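Local atomic coordinates of kelch-like protein 7 (Homo sapiens, PDB entry 3II7), a protein that serves as the substrate-specific adapter of a CUL3–RBX1 E3 ubiquitin ligase, represented here by its kelch-repeat domain. Residues G109-V112 / A116-L119; G195-K200 / S248-L253; K202-G207 / K229-M234. All coordinates share one frame; numbering follows the deposited sequence.

Contact 1. Residues G109-V112 / A116-L119; sequences GSEV and ALYL. With EDO (1,2-ethanediol), chain Q; EDO (1,2-ethanediol), chain X.
Gly-109 meets Leu-117 through the backbone: Leu-117 N donates to Gly-109 O at 2.9 Å. The N-H is bent to 138°, but the nitrogen lies almost straight out from the carbonyl, with a C=O...N angle of 174°. The same oxygen takes a CA-H...O contact from Ala-116 CA at 3.5 Å, while Leu-117 CB and CG lie close alongside it, so one carbonyl is wrapped by the start of the returning arm of the loop. The Ser-110 CA-CB bond points away from Ala-116 and Leu-117, and its OG makes a weak hydrogen bond to Asp-93 O. Glu-111 comes back to the contact. Its CG sits beside its own backbone N (chi1 -65°), and from there the extended chain runs across Leu-117 at about a right angle. Glu-111 CG lies 4.0 Å from Leu-117 CD1, and Glu-111 OE1 is 3.9 Å from that same methyl, so the leucine branch lies against both the aliphatic stem and one carboxylate oxygen.

Two 1,2-ethanediol molecules, probably from the crystallisation liquor, coat the far segment. O2 of one accepts a fairly straight bond from Tyr-118 N at 2.9 Å and also touches Leu-117 CD2. O1 of the other lies 2.8 Å from Ala-116 O, and its O2 is at the edge of the Tyr-118 ring.

Backbone hydrogen bonds with Arg-140, made by both Gly-109 and Leu-117, tie this loop to the chain that follows the blade. Gly-109 is the second glycine of a Gly-Gly pair directly after strand 103-107, the kelch signature, and the whole contact is the neck of the loop joining the second and third strands of a kelch beta-propeller blade.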
# COMPACT_ATOMS: atom_id res chain seq x y z
N GLY A 109 -3.37 9.33 7.57
CA GLY A 109 -4.74 9.46 7.06
C GLY A 109 -5.38 10.75 7.51
O GLY A 109 -4.74 11.57 8.13
N SER A 110 -6.66 10.92 7.17
CA SER A 110 -7.40 12.15 7.41
C SER A 110 -8.73 11.79 8.00
O SER A 110 -9.32 10.77 7.65
CB SER A 110 -7.64 12.92 6.09
OG SER A 110 -8.25 12.11 5.10
N GLU A 111 -9.21 12.64 8.89
CA GLU A 111 -10.59 12.62 9.36
C GLU A 111 -11.27 13.83 8.71
O GLU A 111 -10.65 14.59 7.96
CB GLU A 111 -10.67 12.79 10.88
CG GLU A 111 -10.06 11.69 11.75
CD GLU A 111 -10.03 12.11 13.22
OE1 GLU A 111 -9.24 13.02 13.57
OE2 GLU A 111 -10.80 11.54 14.03
N VAL A 112 -12.54 14.03 9.02
CA VAL A 112 -13.18 15.32 8.77
C VAL A 112 -12.50 16.38 9.69
O VAL A 112 -12.25 16.12 10.88
CB VAL A 112 -14.70 15.25 9.01
CG1 VAL A 112 -15.35 14.28 8.03
CG2 VAL A 112 -15.01 14.84 10.46
N ALA A 116 -4.34 15.93 7.48
CA ALA A 116 -3.46 14.79 7.70
C ALA A 116 -3.10 14.60 9.17
O ALA A 116 -2.86 15.55 9.88
CB ALA A 116 -2.20 14.92 6.86
N LEU A 117 -3.01 13.32 9.59
CA LEU A 117 -2.71 12.97 10.97
C LEU A 117 -1.32 12.33 11.12
O LEU A 117 -0.78 11.75 10.18
CB LEU A 117 -3.77 11.98 11.47
CG LEU A 117 -5.22 12.44 11.54
CD1 LEU A 117 -6.09 11.31 12.11
CD2 LEU A 117 -5.36 13.67 12.38
N TYR A 118 -0.76 12.45 12.33
CA TYR A 118 0.49 11.80 12.77
C TYR A 118 0.22 10.40 13.38
O TYR A 118 1.14 9.66 13.71
CB TYR A 118 1.12 12.61 13.91
CG TYR A 118 1.57 14.05 13.70
CD1 TYR A 118 0.78 15.12 14.12
CD2 TYR A 118 2.82 14.35 13.19
CE1 TYR A 118 1.22 16.44 13.97
CE2 TYR A 118 3.26 15.64 13.06
CZ TYR A 118 2.46 16.67 13.45
OH TYR A 118 2.90 17.97 13.30
N LEU A 119 -1.06 10.08 13.57
CA LEU A 119 -1.53 8.97 14.37
C LEU A 119 -0.98 7.63 13.93
O LEU A 119 -0.88 7.34 12.73
CB LEU A 119 -3.07 8.92 14.33
CG LEU A 119 -3.80 7.90 15.17
CD1 LEU A 119 -3.51 8.05 16.67
CD2 LEU A 119 -5.29 8.07 14.90
C1 EDO Q . -2.70 12.86 16.42
O1 EDO Q . -2.10 11.78 17.15
C2 EDO Q . -2.58 12.56 14.96
O2 EDO Q . -2.52 13.73 14.19
C1 EDO X . -2.67 16.44 12.75
O1 EDO X . -3.05 17.50 11.87
C2 EDO X . -2.61 16.93 14.19
O2 EDO X . -1.93 18.19 14.26

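Contact 2. Residues G195-K200 / S248-L253; sequences GLVFVK and SIVYVL. With EDO (1,2-ethanediol), chain F.
Val-197 and Val-250 meet without help from any flat group, since the rings of both segments are directed elsewhere. On one face of the Tyr-251 ring lies Ile-249 CG2, 3.4 Å above the plane and shifted toward the rim, an association within a single strand. The Phe-198 side chain touches Ile-203 of the next strand and the loop residues Ile-223 and Asn-149.

What crosses is methyl against methyl. Val-197 and Val-250 reach toward each other tip to tip, Val-197 CG2 coming to 3.9 Å from Val-250 CG2 and 4.2 Å from Val-250 CG1. That Val-197 methyl is the one wedged between the backbone N and the carbonyl carbon, because CG1 is turned beside the N (chi1 -61°). CG1 is left to touch O2 of a 1,2-ethanediol at 3.4 Å. Two residues on, Val-199 comes to the same methyl: Val-199 CG2 lies 4.2 Å from Val-250 CG2, while Val-199 CG1 rests over Ser-248 CA at 4.1 Å. Ala-245 of strand 242-246 touches all three valines and completes the cluster.

The ethanediol marks the polar margin. Its O1 accepts a nearly linear bond (175°) from Phe-198 N at 2.9 Å, and the molecule also bonds Ala-245 N, bridging the innermost strands of two adjacent blades. Across the seam the touching atoms are carbon alone, valine methyls and Ser-248 CA, so the attraction is presumably dispersion and the hydrophobic effect, with no directional bond between the two segments.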
# COMPACT_ATOMS: atom_id res chain seq x y z
N GLY A 195 3.53 3.34 -5.29
CA GLY A 195 3.79 2.01 -4.78
C GLY A 195 4.99 2.07 -3.87
O GLY A 195 5.87 2.93 -4.03
N LEU A 196 5.05 1.13 -2.93
CA LEU A 196 6.15 1.09 -1.95
C LEU A 196 6.31 -0.35 -1.57
O LEU A 196 5.42 -0.95 -0.90
CB LEU A 196 5.88 1.97 -0.71
CG LEU A 196 7.14 2.26 0.11
CD1 LEU A 196 8.13 3.18 -0.71
CD2 LEU A 196 6.80 2.86 1.49
N VAL A 197 7.42 -0.93 -2.03
CA VAL A 197 7.67 -2.36 -1.89
C VAL A 197 9.08 -2.65 -1.51
O VAL A 197 10.02 -2.03 -2.02
CB VAL A 197 7.27 -3.13 -3.19
CG1 VAL A 197 5.78 -2.96 -3.49
CG2 VAL A 197 8.13 -2.67 -4.39
N PHE A 198 9.24 -3.64 -0.65
CA PHE A 198 10.56 -4.09 -0.17
C PHE A 198 11.00 -5.32 -0.98
O PHE A 198 10.27 -6.34 -1.02
CB PHE A 198 10.45 -4.47 1.30
CG PHE A 198 11.71 -5.06 1.88
CD1 PHE A 198 12.93 -4.42 1.74
CD2 PHE A 198 11.66 -6.24 2.60
CE1 PHE A 198 14.07 -4.95 2.29
CE2 PHE A 198 12.80 -6.77 3.16
CZ PHE A 198 14.01 -6.13 3.00
N VAL A 199 12.16 -5.21 -1.63
CA VAL A 199 12.75 -6.32 -2.36
C VAL A 199 14.20 -6.43 -1.98
O VAL A 199 15.01 -5.55 -2.32
CB VAL A 199 12.65 -6.16 -3.87
CG1 VAL A 199 13.11 -7.47 -4.55
CG2 VAL A 199 11.25 -5.82 -4.29
N LYS A 200 14.51 -7.52 -1.25
CA LYS A 200 15.89 -7.92 -0.87
C LYS A 200 16.50 -7.00 0.20
O LYS A 200 16.61 -7.39 1.37
CB LYS A 200 16.82 -8.03 -2.09
CG LYS A 200 18.22 -8.58 -1.76
CD LYS A 200 19.26 -8.15 -2.79
CE LYS A 200 19.04 -8.77 -4.15
NZ LYS A 200 20.01 -8.21 -5.17
N SER A 248 11.83 -11.34 -7.11
CA SER A 248 12.64 -10.23 -7.59
C SER A 248 11.84 -9.32 -8.55
O SER A 248 12.39 -8.35 -9.07
CB SER A 248 13.88 -10.74 -8.29
OG SER A 248 13.56 -11.59 -9.36
N ILE A 249 10.56 -9.61 -8.78
CA ILE A 249 9.75 -8.85 -9.74
C ILE A 249 8.73 -7.94 -9.04
O ILE A 249 8.03 -8.38 -8.10
CB ILE A 249 8.97 -9.75 -10.72
CG1 ILE A 249 9.89 -10.78 -11.34
CG2 ILE A 249 8.24 -8.91 -11.79
CD1 ILE A 249 11.08 -10.18 -12.16
N VAL A 250 8.66 -6.69 -9.49
CA VAL A 250 7.62 -5.76 -9.04
C VAL A 250 6.53 -5.69 -10.10
O VAL A 250 6.82 -5.46 -11.28
CB VAL A 250 8.15 -4.35 -8.78
CG1 VAL A 250 6.97 -3.43 -8.31
CG2 VAL A 250 9.31 -4.39 -7.74
N TYR A 251 5.29 -5.91 -9.68
CA TYR A 251 4.13 -5.93 -10.58
C TYR A 251 3.28 -4.71 -10.33
O TYR A 251 2.91 -4.45 -9.19
CB TYR A 251 3.27 -7.21 -10.35
CG TYR A 251 4.02 -8.47 -10.59
CD1 TYR A 251 4.01 -9.09 -11.83
CD2 TYR A 251 4.78 -9.05 -9.58
CE1 TYR A 251 4.74 -10.28 -12.06
CE2 TYR A 251 5.50 -10.22 -9.80
CZ TYR A 251 5.49 -10.82 -11.03
OH TYR A 251 6.23 -11.96 -11.25
N VAL A 252 3.00 -3.95 -11.38
CA VAL A 252 2.02 -2.84 -11.33
C VAL A 252 0.76 -3.39 -12.01
O VAL A 252 0.74 -3.63 -13.24
CB VAL A 252 2.50 -1.59 -12.01
CG1 VAL A 252 1.47 -0.46 -11.87
CG2 VAL A 252 3.89 -1.14 -11.43
N LEU A 253 -0.27 -3.61 -11.21
CA LEU A 253 -1.43 -4.36 -11.64
C LEU A 253 -2.64 -3.47 -11.91
O LEU A 253 -3.61 -3.93 -12.47
CB LEU A 253 -1.79 -5.43 -10.61
CG LEU A 253 -0.78 -6.52 -10.37
CD1 LEU A 253 -1.33 -7.52 -9.34
CD2 LEU A 253 -0.42 -7.23 -11.67
C1 EDO F . 7.04 -6.24 -0.65
O1 EDO F . 6.85 -5.07 0.19
C2 EDO F . 5.71 -6.81 -1.14
O2 EDO F . 5.08 -5.98 -2.14

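Contact 3. Residues K202-G207 / K229-M234; sequences KIFAVG and KMVSPM
This contact lies within one blade of the kelch propeller, in the part that belongs mostly to the fifth kelch repeat, where the second strand, 202-206, meets the chain as it leaves the outermost strand, 227-230, and heads for the next blade. The parts that touch, 204-207 and 231-234, run 41° apart and drift closer as they go: the CA atoms of Phe-204 and Val-231 are 9.2 Å apart, those of Gly-207 and Met-234 7.7 Å.

Phe-204 opens the sequence of contacts. Val-231 CG2 comes in at the edge of its ring, near the ring plane, 4.3 Å from Phe-204 CE1. At the other end Met-234 does most of the work. Its CG is set beside its own backbone N (chi1 -70°), and the chain stays extended as far as the sulfur before bending at chi3 (-78°), which folds the terminal methyl in over the glycine. Met-234 SD lies 3.7 Å from Val-206 CG1, the two side chains crossing at about a right angle, and Met-234 CE sits 3.6 Å from Gly-207 CA and 3.9 Å from Gly-207 N. The methyl fills the place that a side chain would take on Gly-207, which also has a positive phi; this residue begins the Gly-Gly pair characteristic of kelch blades.

Strand 218-222 runs between the two sheet strands, and Tyr-220 from it meets the Phe-204 ring and also touches Val-231. Gly-207 O is bonded by Arg-191 NH1. On the side toward the sixth repeat, Met-234 packs on Leu-266 and Val-231 on Tyr-268, both from strand 264-269, so the crossing chain is pressed between its own blade and the following one.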
# COMPACT_ATOMS: atom_id res chain seq x y z
N LYS A 202 16.27 -3.32 -0.43
CA LYS A 202 15.91 -2.03 -1.02
C LYS A 202 14.41 -1.83 -0.95
O LYS A 202 13.65 -2.78 -1.06
CB LYS A 202 16.35 -1.98 -2.49
CG LYS A 202 17.84 -1.94 -2.71
CD LYS A 202 18.18 -2.21 -4.18
CE LYS A 202 19.63 -2.66 -4.34
NZ LYS A 202 20.05 -2.77 -5.77
N ILE A 203 14.00 -0.57 -0.79
CA ILE A 203 12.59 -0.22 -0.81
C ILE A 203 12.31 0.67 -2.02
O ILE A 203 12.81 1.82 -2.10
CB ILE A 203 12.16 0.50 0.48
CG1 ILE A 203 12.37 -0.41 1.71
CG2 ILE A 203 10.71 0.95 0.37
CD1 ILE A 203 12.11 0.30 3.09
N PHE A 204 11.52 0.15 -2.98
CA PHE A 204 11.23 0.85 -4.21
C PHE A 204 9.97 1.69 -4.05
O PHE A 204 8.93 1.18 -3.62
CB PHE A 204 11.05 -0.16 -5.37
CG PHE A 204 12.33 -0.81 -5.80
CD1 PHE A 204 13.05 -0.30 -6.88
CD2 PHE A 204 12.81 -1.94 -5.15
CE1 PHE A 204 14.20 -0.89 -7.28
CE2 PHE A 204 13.98 -2.52 -5.55
CZ PHE A 204 14.67 -2.00 -6.63
N ALA A 205 10.08 2.98 -4.38
CA ALA A 205 8.97 3.86 -4.49
C ALA A 205 8.67 4.01 -5.98
O ALA A 205 9.52 4.46 -6.76
CB ALA A 205 9.30 5.21 -3.86
N VAL A 206 7.42 3.68 -6.36
CA VAL A 206 7.06 3.49 -7.75
C VAL A 206 5.98 4.48 -8.14
O VAL A 206 4.86 4.42 -7.63
CB VAL A 206 6.56 2.04 -8.02
CG1 VAL A 206 6.24 1.84 -9.51
CG2 VAL A 206 7.57 0.99 -7.51
N GLY A 207 6.33 5.42 -8.99
CA GLY A 207 5.35 6.32 -9.54
C GLY A 207 4.66 7.17 -8.51
O GLY A 207 5.30 7.71 -7.60
N LYS A 229 18.06 6.36 -4.71
CA LYS A 229 18.66 6.33 -6.03
C LYS A 229 17.58 6.05 -7.06
O LYS A 229 16.75 5.14 -6.87
CB LYS A 229 19.72 5.22 -6.07
CG LYS A 229 20.96 5.50 -5.22
CD LYS A 229 22.12 4.55 -5.58
CE LYS A 229 23.00 4.27 -4.37
NZ LYS A 229 22.30 3.38 -3.36
N MET A 230 17.59 6.83 -8.16
CA MET A 230 16.70 6.57 -9.31
C MET A 230 17.09 5.30 -10.06
O MET A 230 18.27 4.99 -10.23
CB MET A 230 16.74 7.72 -10.33
CG MET A 230 16.39 9.11 -9.83
SD MET A 230 14.77 9.24 -9.06
CE MET A 230 13.68 8.52 -10.17
N VAL A 231 16.08 4.58 -10.53
CA VAL A 231 16.26 3.47 -11.45
C VAL A 231 15.47 3.77 -12.72
O VAL A 231 15.08 4.92 -12.95
CB VAL A 231 15.91 2.10 -10.79
CG1 VAL A 231 16.87 1.83 -9.64
CG2 VAL A 231 14.48 2.07 -10.32
N SER A 232 15.29 2.77 -13.58
CA SER A 232 14.60 2.99 -14.85
C SER A 232 13.14 3.31 -14.60
O SER A 232 12.51 2.72 -13.70
CB SER A 232 14.69 1.75 -15.75
OG SER A 232 16.01 1.59 -16.29
N PRO A 233 12.57 4.20 -15.43
CA PRO A 233 11.17 4.56 -15.25
C PRO A 233 10.21 3.58 -15.84
O PRO A 233 10.58 2.80 -16.76
CB PRO A 233 11.06 5.90 -15.99
CG PRO A 233 12.10 5.80 -17.09
CD PRO A 233 13.22 5.02 -16.48
N MET A 234 8.97 3.60 -15.33
CA MET A 234 7.89 2.82 -15.90
C MET A 234 7.60 3.28 -17.30
O MET A 234 7.75 4.46 -17.61
CB MET A 234 6.60 2.98 -15.08
CG MET A 234 6.60 2.36 -13.72
SD MET A 234 4.96 2.59 -12.95
CE MET A 234 5.19 4.26 -12.48

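In the fold
Contacts 2 and 3 both reach one sheet: strands 195-199 and 202-206 are antiparallel neighbours, with Val-197 O 2.8 Å from Phe-204 N and Gly-195 N 2.9 Å from Val-206 O, both probable hydrogen bonds. Their centres are 9 Å apart. Contact 2 joins the innermost strand of that blade to strand 249-254 of the next, whereas contact 3 spans the blade outward, and the chain of contact 3 falls between the two segments of contact 2. Contact 1 belongs to the third repeat, earlier in the chain. Its centre lies 27 Å from each of the others, its nearest atoms about 14 Å from contact 2 and about 18 Å from contact 3.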